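Local coordinates for protein transcriptional regulator (GntR family) (Enterococcus faecalis, PDB 3DDV) that probably senses a small-molecule effector through its UTRA domain and so regulates transcription, as in other GntR-family regulators of this type, at residues S71-L76 with L125-V130; P47-V52 with T132-S137. One frame throughout, in Å; residues are numbered along the deposited sequence.

Contact 1: residues S71-L76 with L125-V130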
loop_
_atom_site.group_PDB
_atom_site.type_symbol
_atom_site.label_atom_id
_atom_site.label_comp_id
_atom_site.label_asym_id
_atom_site.label_seq_id
_atom_site.Cartn_x
_atom_site.Cartn_y
_atom_site.Cartn_z
ATOM N N SER B 71 20.646 33.501 3.532
ATOM C CA SER B 71 21.681 32.918 2.675
ATOM C C SER B 71 22.252 31.679 3.325
ATOM O O SER B 71 23.463 31.408 3.258
ATOM C CB SER B 71 22.799 33.949 2.491
ATOM O OG SER B 71 22.265 35.237 2.242
ATOM N N PHE B 72 21.382 30.932 3.987
ATOM C CA PHE B 72 21.868 29.931 4.921
ATOM C C PHE B 72 22.720 28.892 4.212
ATOM O O PHE B 72 23.864 28.629 4.598
ATOM C CB PHE B 72 20.706 29.267 5.658
ATOM C CG PHE B 72 21.138 28.259 6.668
ATOM C CD1 PHE B 72 22.260 28.489 7.470
ATOM C CD2 PHE B 72 20.421 27.088 6.834
ATOM C CE1 PHE B 72 22.661 27.568 8.406
ATOM C CE2 PHE B 72 20.817 26.160 7.777
ATOM C CZ PHE B 72 21.942 26.406 8.567
ATOM N N TYR B 73 22.165 28.338 3.145
ATOM C CA TYR B 73 22.850 27.291 2.425
ATOM C C TYR B 73 24.125 27.815 1.768
ATOM O O TYR B 73 25.214 27.278 2.033
ATOM C CB TYR B 73 21.893 26.662 1.437
ATOM C CG TYR B 73 20.835 25.792 2.065
ATOM C CD1 TYR B 73 21.014 25.227 3.335
ATOM C CD2 TYR B 73 19.658 25.490 1.374
ATOM C CE1 TYR B 73 20.046 24.390 3.917
ATOM C CE2 TYR B 73 18.675 24.653 1.951
ATOM C CZ TYR B 73 18.889 24.103 3.237
ATOM O OH TYR B 73 17.948 23.274 3.838
ATOM N N LYS B 74 23.972 28.868 0.952
ATOM C CA LYS B 74 25.107 29.654 0.420
ATOM C C LYS B 74 26.179 29.881 1.486
ATOM O O LYS B 74 27.342 29.493 1.337
ATOM C CB LYS B 74 24.668 31.059 -0.109
ATOM C CG LYS B 74 23.504 31.112 -1.171
ATOM C CD LYS B 74 23.932 30.702 -2.613
ATOM C CE LYS B 74 22.949 29.713 -3.337
ATOM N NZ LYS B 74 21.773 30.363 -4.027
ATOM N N THR B 75 25.794 30.529 2.572
ATOM C CA THR B 75 26.769 30.943 3.561
ATOM C C THR B 75 27.480 29.754 4.116
ATOM O O THR B 75 28.664 29.802 4.345
ATOM C CB THR B 75 26.099 31.729 4.699
ATOM O OG1 THR B 75 25.370 32.829 4.119
ATOM C CG2 THR B 75 27.134 32.228 5.749
ATOM N N LEU B 76 26.739 28.679 4.315
ATOM C CA LEU B 76 27.257 27.486 4.987
ATOM C C LEU B 76 28.395 26.859 4.191
ATOM O O LEU B 76 29.481 26.573 4.725
ATOM C CB LEU B 76 26.116 26.489 5.152
ATOM C CG LEU B 76 26.016 25.664 6.425
ATOM C CD1 LEU B 76 26.579 26.344 7.644
ATOM C CD2 LEU B 76 24.560 25.297 6.626
ATOM N N LEU B 125 26.967 14.791 9.644
ATOM C CA LEU B 125 26.594 15.705 10.764
ATOM C C LEU B 125 25.312 16.491 10.441
ATOM O O LEU B 125 25.257 17.186 9.416
ATOM C CB LEU B 125 27.703 16.729 11.006
ATOM C CG LEU B 125 27.571 17.719 12.180
ATOM C CD1 LEU B 125 27.753 17.003 13.496
ATOM C CD2 LEU B 125 28.564 18.936 12.016
ATOM N N PRO B 126 24.279 16.373 11.300
ATOM C CA PRO B 126 23.092 17.223 11.185
ATOM C C PRO B 126 23.423 18.701 11.284
ATOM O O PRO B 126 24.246 19.102 12.115
ATOM C CB PRO B 126 22.259 16.836 12.397
ATOM C CG PRO B 126 22.780 15.491 12.845
ATOM C CD PRO B 126 24.188 15.396 12.400
ATOM N N PHE B 127 22.774 19.517 10.471
ATOM C CA PHE B 127 22.935 20.927 10.639
ATOM C C PHE B 127 21.629 21.700 10.662
ATOM O O PHE B 127 21.643 22.912 10.769
ATOM C CB PHE B 127 23.912 21.461 9.592
ATOM C CG PHE B 127 23.366 21.502 8.215
ATOM C CD1 PHE B 127 22.647 22.605 7.781
ATOM C CD2 PHE B 127 23.592 20.458 7.328
ATOM C CE1 PHE B 127 22.139 22.657 6.486
ATOM C CE2 PHE B 127 23.090 20.498 6.045
ATOM C CZ PHE B 127 22.351 21.595 5.607
ATOM N N GLU B 128 20.503 21.026 10.636
ATOM C CA GLU B 128 19.253 21.711 10.455
ATOM C C GLU B 128 18.129 20.795 10.923
ATOM O O GLU B 128 18.111 19.609 10.565
ATOM C CB GLU B 128 19.101 21.952 8.971
ATOM C CG GLU B 128 18.465 23.197 8.649
ATOM C CD GLU B 128 18.198 23.414 7.129
ATOM O OE1 GLU B 128 18.016 22.423 6.319
ATOM O OE2 GLU B 128 18.110 24.639 6.803
ATOM N N TYR B 129 17.194 21.306 11.713
ATOM C CA TYR B 129 15.950 20.577 11.959
ATOM C C TYR B 129 14.836 21.556 11.694
ATOM O O TYR B 129 14.674 22.529 12.390
ATOM C CB TYR B 129 15.905 20.089 13.401
ATOM C CG TYR B 129 14.607 19.444 13.783
ATOM C CD1 TYR B 129 13.909 18.679 12.884
ATOM C CD2 TYR B 129 14.099 19.565 15.061
ATOM C CE1 TYR B 129 12.725 18.068 13.228
ATOM C CE2 TYR B 129 12.914 18.925 15.423
ATOM C CZ TYR B 129 12.233 18.192 14.484
ATOM O OH TYR B 129 11.044 17.579 14.788
ATOM N N VAL B 130 14.088 21.340 10.648
ATOM C CA VAL B 130 13.219 22.396 10.139
ATOM C C VAL B 130 11.817 21.860 10.091
ATOM O O VAL B 130 11.586 20.712 9.690
ATOM C CB VAL B 130 13.703 22.922 8.737
ATOM C CG1 VAL B 130 12.866 24.108 8.271
ATOM C CG2 VAL B 130 15.197 23.291 8.813
#

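Contact 2: residues P47-V52 with T132-S137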
loop_
_atom_site.group_PDB
_atom_site.type_symbol
_atom_site.label_atom_id
_atom_site.label_comp_id
_atom_site.label_asym_id
_atom_site.label_seq_id
_atom_site.Cartn_x
_atom_site.Cartn_y
_atom_site.Cartn_z
ATOM N N PRO B 47 0.471 35.063 3.449
ATOM C CA PRO B 47 1.378 34.090 4.038
ATOM C C PRO B 47 1.127 32.694 3.506
ATOM O O PRO B 47 0.024 32.231 3.558
ATOM C CB PRO B 47 1.056 34.131 5.541
ATOM C CG PRO B 47 -0.141 34.928 5.701
ATOM C CD PRO B 47 -0.439 35.666 4.437
ATOM N N ILE B 48 2.176 32.035 3.034
ATOM C CA ILE B 48 2.106 30.662 2.575
ATOM C C ILE B 48 2.458 29.710 3.717
ATOM O O ILE B 48 1.914 28.625 3.801
ATOM C CB ILE B 48 3.101 30.410 1.426
ATOM C CG1 ILE B 48 2.940 31.452 0.310
ATOM C CG2 ILE B 48 2.860 29.067 0.820
ATOM C CD1 ILE B 48 1.499 31.536 -0.317
ATOM N N CYS B 49 3.371 30.092 4.601
ATOM C CA CYS B 49 3.962 29.110 5.494
ATOM C C CYS B 49 4.671 29.670 6.718
ATOM O O CYS B 49 5.129 30.793 6.767
ATOM C CB CYS B 49 4.924 28.228 4.684
ATOM S SG CYS B 49 6.454 29.001 4.197
ATOM N N PHE B 50 4.740 28.846 7.730
ATOM C CA PHE B 50 5.427 29.168 8.979
ATOM C C PHE B 50 6.429 28.070 9.234
ATOM O O PHE B 50 6.087 26.870 9.200
ATOM C CB PHE B 50 4.425 29.167 10.109
ATOM C CG PHE B 50 5.029 29.386 11.436
ATOM C CD1 PHE B 50 5.191 30.657 11.921
ATOM C CD2 PHE B 50 5.421 28.329 12.208
ATOM C CE1 PHE B 50 5.738 30.882 13.145
ATOM C CE2 PHE B 50 5.980 28.554 13.414
ATOM C CZ PHE B 50 6.135 29.836 13.887
ATOM N N GLU B 51 7.653 28.463 9.502
ATOM C CA GLU B 51 8.734 27.519 9.658
ATOM C C GLU B 51 9.490 27.740 10.974
ATOM O O GLU B 51 9.907 28.838 11.269
ATOM C CB GLU B 51 9.651 27.715 8.441
ATOM C CG GLU B 51 11.039 27.109 8.510
ATOM C CD GLU B 51 11.845 27.362 7.253
ATOM O OE1 GLU B 51 11.479 26.724 6.195
ATOM O OE2 GLU B 51 12.834 28.146 7.352
ATOM N N VAL B 52 9.685 26.687 11.739
ATOM C CA VAL B 52 10.622 26.717 12.855
ATOM C C VAL B 52 11.910 26.033 12.409
ATOM O O VAL B 52 11.892 24.901 11.944
ATOM C CB VAL B 52 10.077 25.958 14.108
ATOM C CG1 VAL B 52 10.983 26.183 15.298
ATOM C CG2 VAL B 52 8.728 26.428 14.389
ATOM N N THR B 132 8.017 22.902 9.077
ATOM C CA THR B 132 7.296 23.868 8.341
ATOM C C THR B 132 5.840 23.499 8.247
ATOM O O THR B 132 5.486 22.347 8.071
ATOM C CB THR B 132 7.855 23.964 6.991
ATOM O OG1 THR B 132 9.206 24.378 7.099
ATOM C CG2 THR B 132 7.068 24.961 6.195
ATOM N N GLN B 133 5.014 24.518 8.339
ATOM C CA GLN B 133 3.601 24.362 8.320
ATOM C C GLN B 133 3.034 25.277 7.198
ATOM O O GLN B 133 3.101 26.543 7.273
ATOM C CB GLN B 133 3.144 24.776 9.703
ATOM C CG GLN B 133 2.119 23.866 10.305
ATOM C CD GLN B 133 2.245 23.708 11.755
ATOM O OE1 GLN B 133 3.348 23.590 12.275
ATOM N NE2 GLN B 133 1.121 23.672 12.438
ATOM N N TYR B 134 2.556 24.650 6.124
ATOM C CA TYR B 134 2.008 25.363 4.942
ATOM C C TYR B 134 0.484 25.389 5.017
ATOM O O TYR B 134 -0.143 24.374 5.364
ATOM C CB TYR B 134 2.342 24.615 3.657
ATOM C CG TYR B 134 3.801 24.440 3.400
ATOM C CD1 TYR B 134 4.519 25.391 2.704
ATOM C CD2 TYR B 134 4.443 23.300 3.794
ATOM C CE1 TYR B 134 5.857 25.218 2.454
ATOM C CE2 TYR B 134 5.747 23.128 3.566
ATOM C CZ TYR B 134 6.467 24.090 2.901
ATOM O OH TYR B 134 7.806 23.892 2.719
ATOM N N ALA B 135 -0.113 26.533 4.701
ATOM C CA ALA B 135 -1.556 26.619 4.446
ATOM C C ALA B 135 -1.931 25.708 3.291
ATOM O O ALA B 135 -1.489 25.949 2.184
ATOM C CB ALA B 135 -1.931 28.030 4.086
ATOM N N GLY B 136 -2.764 24.700 3.553
ATOM C CA GLY B 136 -3.061 23.648 2.596
ATOM C C GLY B 136 -3.559 24.200 1.276
ATOM O O GLY B 136 -3.041 23.861 0.212
ATOM N N SER B 137 -4.519 25.111 1.398
ATOM C CA SER B 137 -5.244 25.669 0.286
ATOM C C SER B 137 -4.366 26.587 -0.577
ATOM O O SER B 137 -4.607 26.756 -1.755
ATOM C CB SER B 137 -6.395 26.478 0.846
ATOM O OG SER B 137 -5.903 27.755 1.223
#

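Contact 1: residues S71-L76 with L125-V130
Helix 72-80 packs over one face of the antiparallel sheet of the UTRA domain, and its first turn meets strand 126-135 through Phe72, Tyr73 and Leu76 on one side and Phe127 and Glu128 on the other. The two short axes run nearly antiparallel, at 173°, and come within 11.7 Å. Side chains therefore bridge the whole gap. The polar link is Tyr73 OH, which donates to Glu128 OE1 at 2.6 Å. The carboxylate receives it on the syn lone pair of OE1, and OE1 lies in the plane of the tyrosine ring, at its edge. Ring and carboxylate planes are steeply inclined to each other. Ser119 OG, on the neighbouring strand 111-121, also hydrogen-bonds Glu128 OE1, so two hydroxyls hold this buried oxygen. The other oxygen, Glu128 OE2, sits at the edge of the Phe72 ring, 3.3 Å from Phe72 CE2. The positive rim of the ring probably suits the carboxylate there.

UTRA domains commonly form the effector-binding half of GntR-family regulators. In this one the helix-to-sheet seam also has an apolar part, centred on Phe127. Its CG lies between the backbone N and the carbonyl carbon (chi1 72°), and the ring reaches toward the helix. Tyr73 CE1 meets Phe127 CE1 edge to edge at 3.7 Å. Phe72 CZ comes to 3.9 Å from Phe127 CD1, with the two ring planes inclined at 60°. Leu76 adds its CD2 methyl, 3.5 Å from Phe127 CD1. The same methyl covers one face of the Phe72 ring near its rim, so it packs against both phenylalanines. Phe127 also stacks on Phe121 of strand 111-121, while Phe72 touches Ile55 of strand 46-56.

Contact 2: residues P47-V52 with T132-S137
Phe50 O accepts the shortest hydrogen bond between the strands, from Gln133 N at 2.7 Å. Phe50 N returns the bond to Gln133 O at 2.9 Å, which makes Phe50 and Gln133 an antiparallel hydrogen-bonded pair. Further along, Ala135 N donates to Ile48 O at 3.0 Å. Cys49 with Tyr134 and Glu51 with Thr132 are the non-hydrogen-bonded pairs, and their side chains share one face of the sheet. There Cys49 CB lies 3.5 Å from Tyr134 CD1, while Cys49 SG approaches the ring obliquely. Thr132 CG2 covers one face of the Tyr134 ring near its rim. Thr132 is turned so that OG1 lies beside its own backbone N (chi1 -61°), with CG2 on the side of the Tyr134 ring. From there OG1 makes a weak bond to Glu51 OE1 at 3.4 Å. Glu51 OE2 has a salt bridge with Arg39. On the other face, Gln133 touches Ile100 of helix 98-104 and the Phe50 ring meets Tyr103 of the same helix. Strands 46-56 and 126-135 lie mid-sheet, flanked by 111-121 and by 34-43, where Ile48 and Cys49 form a classic beta bulge opposite Arg41.

In the fold
From the N terminus the chain first reaches residues 47-52 on strand 46-56. It then runs into residues 71-76, the N-cap and first turn of helix 72-80. After strand 84-95, helix 98-104 and strand 111-121 it comes back along strand 126-135. Residues 125-130, at the start of this strand, close the loop of contact 1, and residues 132-137, which include its end, close the longer loop of contact 2. Contact 1 is therefore nested inside contact 2. Their centres are 19 Å apart, on opposite sides of the chain's centre. Contact 2 joins two neighbouring strands edge to edge, whereas contact 1 fastens a helix onto their sheet. Val130 CG1 touches Glu51 CG at 3.5 Å, linking the two contacts directly.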